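Local structure of Ice-binding protein 1 (Shewanella frigidimarina, 6BG8) at residues A[6-9]-A[10-13]; A[70-74]-A[75-79]; A[113-116]-A[117-121]. The protein adsorbs its bacterium onto ice and inhibits ice-crystal growth, the part described being its C-terminal ice-binding domain of the DUF3494 family. One frame throughout, in Å; residues are numbered along the deposited sequence. Where two conformers were deposited one is given.

Interaction 1 of 3, residues A[6-9]-A[10-13]; sequences PELG and EVAR
A short 3-10 turn leads into strand 14-18 of the beta-solenoid, the fold of DUF3494 ice-binding domains, and the contact between Leu8, Gly9, Val11 and Ala12 is the winding of that turn. Its evidence is an i to i+3 backbone bond: Val11 N donates to Leu8 O over 3.1 Å, with an N-H...O angle of 144°. The next bond of the series, Ala12 N to Gly9 O, is weak at 3.4 Å. Gly9 itself has a positive phi, a backbone conformation that glycine adopts easily.

The apolar side of the turn is carried by Leu8. Its CG lies 3.9 Å from Val11 CG2, the two side chains crossing at about a right angle, while Leu8 CB rests 4.0 Å from Ala12 CB. Val11 turns CG2 between its own backbone N and carbonyl carbon, which also brings that methyl up to the Leu8 carbonyl, with CG2 3.2 Å from Leu8 O. Val11 continues onto Phe221 and Leu8 onto Arg219, both of strand 219-222, so this side of the turn is packed against the solenoid.

The polar side faces helix 84-103. Asp94 of that helix accepts a hydrogen bond from Glu10 N, and Glu10 OE1 is bonded to the hydroxyl of Tyr81. The other carboxylate oxygen of Glu10 forms a salt bridge with Arg13, which has a second acid in Asp34, met through NE. A bend of the Glu10 chain at chi2, 67°, brings OE2 to Arg13 NH1. The two atoms are 2.9 Å apart, Arg13 NH1 to Glu10 OE2, with the oxygen nearly in the guanidinium plane and met nearly along its C-O bond.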
loop_
_atom_site.group_PDB
_atom_site.type_symbol
_atom_site.label_atom_id
_atom_site.label_comp_id
_atom_site.label_asym_id
_atom_site.label_seq_id
_atom_site.Cartn_x
_atom_site.Cartn_y
_atom_site.Cartn_z
ATOM N N PRO A 6 -0.535 11.187 6.698
ATOM C CA PRO A 6 0.016 11.856 5.518
ATOM C C PRO A 6 -1.075 12.275 4.550
ATOM O O PRO A 6 -2.185 11.740 4.539
ATOM C CB PRO A 6 0.914 10.783 4.888
ATOM C CG PRO A 6 0.275 9.478 5.315
ATOM C CD PRO A 6 -0.158 9.759 6.743
ATOM N N GLU A 7 -0.742 13.276 3.745
ATOM C CA GLU A 7 -1.555 13.660 2.602
ATOM C C GLU A 7 -1.145 12.799 1.414
ATOM O O GLU A 7 0.030 12.786 1.030
ATOM C CB GLU A 7 -1.371 15.144 2.290
ATOM C CG GLU A 7 -2.025 15.606 1.004
ATOM C CD GLU A 7 -3.528 15.462 1.036
ATOM O OE1 GLU A 7 -4.138 15.822 2.070
ATOM O OE2 GLU A 7 -4.096 14.980 0.031
ATOM N N LEU A 8 -2.105 12.077 0.835
ATOM C CA LEU A 8 -1.798 11.237 -0.319
ATOM C C LEU A 8 -1.994 11.949 -1.648
ATOM O O LEU A 8 -1.439 11.506 -2.657
ATOM C CB LEU A 8 -2.651 9.956 -0.307
ATOM C CG LEU A 8 -1.964 8.740 0.324
ATOM C CD1 LEU A 8 -1.461 9.071 1.721
ATOM C CD2 LEU A 8 -2.899 7.518 0.350
ATOM N N GLY A 9 -2.759 13.030 -1.681
ATOM C CA GLY A 9 -2.926 13.742 -2.933
ATOM C C GLY A 9 -3.530 12.830 -3.978
ATOM O O GLY A 9 -4.488 12.090 -3.716
ATOM N N GLU A 10 -2.932 12.850 -5.169
ATOM C CA GLU A 10 -3.486 12.097 -6.288
ATOM C C GLU A 10 -3.399 10.593 -6.068
ATOM O O GLU A 10 -4.198 9.841 -6.640
ATOM C CB GLU A 10 -2.760 12.472 -7.579
ATOM C CG GLU A 10 -3.429 11.921 -8.836
ATOM C CD GLU A 10 -4.778 12.559 -9.074
ATOM O OE1 GLU A 10 -4.909 13.779 -8.853
ATOM O OE2 GLU A 10 -5.713 11.844 -9.475
ATOM N N VAL A 11 -2.437 10.121 -5.269
ATOM C CA VAL A 11 -2.245 8.673 -5.195
ATOM C C VAL A 11 -3.237 7.994 -4.265
ATOM O O VAL A 11 -3.219 6.760 -4.166
ATOM C CB VAL A 11 -0.796 8.300 -4.811
ATOM C CG1 VAL A 11 0.203 9.081 -5.678
ATOM C CG2 VAL A 11 -0.531 8.493 -3.325
ATOM N N ALA A 12 -4.117 8.752 -3.598
ATOM C CA ALA A 12 -5.220 8.138 -2.858
ATOM C C ALA A 12 -6.087 7.257 -3.752
ATOM O O ALA A 12 -6.723 6.317 -3.267
ATOM C CB ALA A 12 -6.083 9.215 -2.205
ATOM N N ARG A 13 -6.117 7.538 -5.058
ATOM C CA ARG A 13 -6.952 6.772 -5.978
ATOM C C ARG A 13 -6.430 5.364 -6.222
ATOM O O ARG A 13 -7.173 4.523 -6.737
ATOM C CB ARG A 13 -7.041 7.487 -7.327
ATOM C CG ARG A 13 -5.708 7.529 -8.054
ATOM C CD ARG A 13 -5.762 8.466 -9.243
ATOM N NE ARG A 13 -6.727 7.960 -10.208
ATOM C CZ ARG A 13 -7.519 8.712 -10.962
ATOM N NH1 ARG A 13 -7.459 10.034 -10.889
ATOM N NH2 ARG A 13 -8.375 8.128 -11.791
#

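Interaction 2 of 3, residues A[70-74]-A[75-79]; sequences DSTPP and YVVPV
The Asp70 carboxylate lies flat over the Tyr75 ring, their planes only 5° apart, where a surface loop between strand 65-66 and helix 84-103 of the DUF3494 beta-solenoid doubles back on itself. OD1 of Asp70 stands 3.8 Å above the Tyr75 ring plane, over its centre. Further back along the same side chain, CB makes a CH-pi contact over the face, 4.1 Å from the Tyr75 ring centroid. One face of the ring is therefore covered from CB to the end of the carboxylate.

Asp70 is fixed in this pose by partners outside 70-79: OD1 forms a salt bridge with Arg42 NE, and OD2 accepts a bond from Ala67 N. Such pairing would be expected to ease the cost of laying an anionic group on an aromatic face. Tyr75 sets CG anti to its carbonyl carbon (chi1 -65°), which puts the ring beside the backbone N, where Asp70 lies over one face and the carbonyl oxygen of Ser71 sits at the edge, near the ring plane. Pro74 runs alongside in the same direction, with CD 3.7 Å from Tyr75 CD1.

The fold-back is held by two bonds across it and one within its first half. Tyr75 N donates to Ser71 O over 2.9 Å. Between them lie two successive cis peptide bonds, before Pro73 and Pro74, which curl the chain tightly enough for this i to i+4 closure. Ser71 OG also donates to Pro73 O, at 2.8 Å, bracing the curl from within. Thr72 OG1 donates to Tyr75 O over 2.8 Å; it arrives from above the carbonyl plane, 55° out of it, and the same hydroxyl oxygen lies 3.7 Å from Val77 CG2.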
loop_
_atom_site.group_PDB
_atom_site.type_symbol
_atom_site.label_atom_id
_atom_site.label_comp_id
_atom_site.label_asym_id
_atom_site.label_seq_id
_atom_site.Cartn_x
_atom_site.Cartn_y
_atom_site.Cartn_z
ATOM N N ASP A 70 0.418 5.287 -22.281
ATOM C CA ASP A 70 -0.972 5.105 -22.700
ATOM C C ASP A 70 -1.400 6.240 -23.617
ATOM O O ASP A 70 -1.437 7.405 -23.203
ATOM C CB ASP A 70 -1.900 5.042 -21.482
ATOM C CG ASP A 70 -1.821 3.717 -20.739
ATOM O OD1 ASP A 70 -1.210 2.768 -21.259
ATOM O OD2 ASP A 70 -2.373 3.628 -19.618
ATOM N N SER A 71 -1.720 5.907 -24.866
ATOM C CA SER A 71 -2.125 6.918 -25.830
ATOM C C SER A 71 -3.633 7.131 -25.787
ATOM O O SER A 71 -4.400 6.238 -25.408
ATOM C CB SER A 71 -1.694 6.519 -27.244
ATOM O OG SER A 71 -2.327 5.319 -27.661
ATOM N N THR A 72 -4.048 8.332 -26.182
ATOM C CA THR A 72 -5.451 8.673 -26.392
ATOM C C THR A 72 -5.639 9.022 -27.862
ATOM O O THR A 72 -5.043 10.003 -28.337
ATOM C CB THR A 72 -5.882 9.849 -25.511
ATOM O OG1 THR A 72 -5.784 9.489 -24.127
ATOM C CG2 THR A 72 -7.323 10.256 -25.818
ATOM N N PRO A 73 -6.416 8.254 -28.638
ATOM C CA PRO A 73 -7.079 7.004 -28.233
ATOM C C PRO A 73 -6.072 5.882 -28.009
ATOM O O PRO A 73 -4.935 5.988 -28.482
ATOM C CB PRO A 73 -8.001 6.691 -29.424
ATOM C CG PRO A 73 -7.417 7.439 -30.575
ATOM C CD PRO A 73 -6.780 8.663 -30.003
ATOM N N PRO A 74 -6.484 4.802 -27.329
ATOM C CA PRO A 74 -7.823 4.543 -26.802
ATOM C C PRO A 74 -7.975 4.768 -25.301
ATOM O O PRO A 74 -9.086 4.664 -24.788
ATOM C CB PRO A 74 -8.009 3.062 -27.117
ATOM C CG PRO A 74 -6.640 2.504 -26.871
ATOM C CD PRO A 74 -5.642 3.596 -27.242
ATOM N N TYR A 75 -6.877 5.057 -24.606
ATOM C CA TYR A 75 -6.930 5.234 -23.160
ATOM C C TYR A 75 -7.522 6.604 -22.801
ATOM O O TYR A 75 -7.647 7.499 -23.643
ATOM C CB TYR A 75 -5.529 5.047 -22.564
ATOM C CG TYR A 75 -5.023 3.627 -22.734
ATOM C CD1 TYR A 75 -4.295 3.250 -23.859
ATOM C CD2 TYR A 75 -5.306 2.653 -21.785
ATOM C CE1 TYR A 75 -3.856 1.941 -24.022
ATOM C CE2 TYR A 75 -4.868 1.344 -21.947
ATOM C CZ TYR A 75 -4.142 1.001 -23.063
ATOM O OH TYR A 75 -3.706 -0.295 -23.229
ATOM N N VAL A 76 -7.909 6.751 -21.531
ATOM C CA VAL A 76 -8.623 7.928 -21.045
ATOM C C VAL A 76 -7.790 8.601 -19.963
ATOM O O VAL A 76 -7.536 8.008 -18.906
ATOM C CB VAL A 76 -10.013 7.567 -20.497
ATOM C CG1 VAL A 76 -10.697 8.805 -19.929
ATOM C CG2 VAL A 76 -10.863 6.924 -21.590
ATOM N N VAL A 77 -7.429 9.852 -20.200
ATOM C CA VAL A 77 -6.646 10.622 -19.222
ATOM C C VAL A 77 -7.534 10.986 -18.036
ATOM O O VAL A 77 -8.628 11.546 -18.231
ATOM C CB VAL A 77 -6.076 11.881 -19.868
ATOM C CG1 VAL A 77 -5.328 12.713 -18.824
ATOM C CG2 VAL A 77 -5.176 11.513 -21.046
ATOM N N PRO A 78 -7.115 10.706 -16.807
ATOM C CA PRO A 78 -7.928 11.110 -15.651
ATOM C C PRO A 78 -8.122 12.620 -15.583
ATOM O O PRO A 78 -7.208 13.407 -15.830
ATOM C CB PRO A 78 -7.125 10.594 -14.452
ATOM C CG PRO A 78 -6.304 9.446 -15.019
ATOM C CD PRO A 78 -5.957 9.880 -16.419
ATOM N N VAL A 79 -9.338 13.005 -15.234
ATOM C CA VAL A 79 -9.676 14.404 -14.970
ATOM C C VAL A 79 -8.907 14.874 -13.738
ATOM O O VAL A 79 -8.711 14.078 -12.801
ATOM C CB VAL A 79 -11.192 14.519 -14.773
ATOM C CG1 VAL A 79 -11.556 15.683 -13.942
ATOM C CG2 VAL A 79 -11.891 14.572 -16.116
#

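Interaction 3 of 3, residues A[113-116]-A[117-121]; sequences QVCP and IELGN
The backbone leaves strand 112-114 extended through Cys115 and Pro116, then bends at Ile117, where psi falls to -12°, and at Leu119, where it is -5°. These two bends are consistent with a corner between successive faces of the beta-solenoid, carrying the chain round toward strand 122-125.

Across the corner the contact is apolar, and Leu119 and Pro116 carry it. With CG of Leu119 anti to its carbonyl carbon, the side chain folds back toward the preceding residues, and its end comes nearer than its base. CD2 is the branch that touches: it lies 3.9 Å from Pro116 CD, the carbon bonded to the ring nitrogen, and 4.2 Å from Cys115 SG. The Pro116 and Leu119 side chains cross at about a right angle, a methyl against the ring rather than two chains alongside. Opposite in character is Ile117, whose CB points away from the preceding segment overall, although that atom still meets Pro116 C at 3.7 Å.

Glu118 starts away from the preceding segment, and its carboxylate is held by backbone groups. OE2 accepts a bond of 2.8 Å from Gly120 N, met on the anti side and 24° out of the carboxylate plane. The amides of Gln138 and Thr139 donate to the same oxygen, and these three N-H groups would probably favour an ionised carboxylate. OE1 is paired with Thr136 OG1.

The corner rests on the adjoining coil through backbone bonds from Cys115 to Lys130 and from Ile117 and Leu119 to Thr136. Cys115 and Leu119 both pack on Val135 of strand 135-137, while Leu119 also touches Leu124 and Pro116 touches Leu122, both of strand 122-125.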
loop_
_atom_site.group_PDB
_atom_site.type_symbol
_atom_site.label_atom_id
_atom_site.label_comp_id
_atom_site.label_asym_id
_atom_site.label_seq_id
_atom_site.Cartn_x
_atom_site.Cartn_y
_atom_site.Cartn_z
ATOM N N GLN A 113 7.069 6.418 19.383
ATOM C CA GLN A 113 7.228 5.252 20.240
ATOM C C GLN A 113 8.124 4.228 19.557
ATOM O O GLN A 113 8.363 4.279 18.345
ATOM C CB GLN A 113 5.874 4.607 20.559
ATOM C CG GLN A 113 4.847 5.556 21.126
ATOM C CD GLN A 113 3.528 4.870 21.414
ATOM O OE1 GLN A 113 2.481 5.288 20.914
ATOM N NE2 GLN A 113 3.571 3.805 22.218
ATOM N N VAL A 114 8.620 3.283 20.350
ATOM C CA VAL A 114 9.454 2.214 19.815
ATOM C C VAL A 114 8.570 1.188 19.123
ATOM O O VAL A 114 7.586 0.703 19.701
ATOM C CB VAL A 114 10.285 1.551 20.927
ATOM C CG1 VAL A 114 10.964 0.290 20.381
ATOM C CG2 VAL A 114 11.305 2.525 21.507
ATOM N N CYS A 115 8.929 0.846 17.885
ATOM C CA CYS A 115 8.302 -0.268 17.182
ATOM C C CYS A 115 9.020 -1.554 17.563
ATOM O O CYS A 115 10.226 -1.676 17.305
ATOM C CB CYS A 115 8.368 -0.073 15.672
ATOM S SG CYS A 115 7.468 -1.367 14.732
ATOM N N PRO A 116 8.337 -2.525 18.165
ATOM C CA PRO A 116 8.977 -3.819 18.433
ATOM C C PRO A 116 9.403 -4.491 17.140
ATOM O O PRO A 116 8.773 -4.325 16.099
ATOM C CB PRO A 116 7.874 -4.623 19.129
ATOM C CG PRO A 116 6.955 -3.571 19.697
ATOM C CD PRO A 116 6.956 -2.481 18.669
ATOM N N ILE A 117 10.476 -5.279 17.214
ATOM C CA ILE A 117 10.929 -5.943 15.989
ATOM C C ILE A 117 10.125 -7.192 15.666
ATOM O O ILE A 117 10.241 -7.718 14.548
ATOM C CB ILE A 117 12.435 -6.267 16.044
ATOM C CG1 ILE A 117 12.770 -7.163 17.238
ATOM C CG2 ILE A 117 13.231 -4.962 16.085
ATOM C CD1 ILE A 117 14.193 -7.717 17.217
ATOM N N GLU A 118 9.315 -7.682 16.604
ATOM C CA GLU A 118 8.304 -8.695 16.330
ATOM C C GLU A 118 6.956 -8.156 16.786
ATOM O O GLU A 118 6.806 -7.747 17.944
ATOM C CB GLU A 118 8.622 -10.020 17.040
ATOM C CG GLU A 118 7.473 -11.049 16.994
ATOM C CD GLU A 118 7.095 -11.461 15.575
ATOM O OE1 GLU A 118 8.010 -11.753 14.781
ATOM O OE2 GLU A 118 5.884 -11.514 15.252
ATOM N N LEU A 119 5.980 -8.142 15.877
ATOM C CA LEU A 119 4.670 -7.562 16.152
ATOM C C LEU A 119 3.598 -8.606 16.445
ATOM O O LEU A 119 2.473 -8.238 16.805
ATOM C CB LEU A 119 4.230 -6.673 14.977
ATOM C CG LEU A 119 5.048 -5.396 14.765
ATOM C CD1 LEU A 119 4.669 -4.688 13.469
ATOM C CD2 LEU A 119 4.887 -4.455 15.945
ATOM N N GLY A 120 3.915 -9.895 16.330
ATOM C CA GLY A 120 2.935 -10.920 16.640
ATOM C C GLY A 120 2.586 -10.966 18.119
ATOM O O GLY A 120 3.405 -10.671 18.990
ATOM N N ASN A 121 1.330 -11.333 18.389
ATOM C CA ASN A 121 0.778 -11.501 19.740
ATOM C C ASN A 121 0.754 -10.197 20.529
ATOM O O ASN A 121 0.664 -10.213 21.764
ATOM C CB ASN A 121 1.530 -12.583 20.527
ATOM C CG ASN A 121 1.343 -13.964 19.938
ATOM O OD1 ASN A 121 0.265 -14.307 19.441
ATOM N ND2 ASN A 121 2.395 -14.773 19.989
#

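In the fold
All three are local contacts made within continuous chain, met in series, and each lies away from the ice-binding motif predicted by similarity at Thr212 to Asn215. Interactions 1 and 2 touch: Arg13 NH1, at the end of the 3-10 turn, packs 3.6 Å from Pro78 CB, although the two centres are 21 Å apart. Helix 84-103 joins them further, since Phe87 meets Glu10 and Arg13 from interaction 1 and Pro78 from interaction 2. Interaction 3 is remote. Its nearest atoms are about 15 Å from interaction 1 and about 34 Å from interaction 2, which lies on the opposite side of the chain's centre.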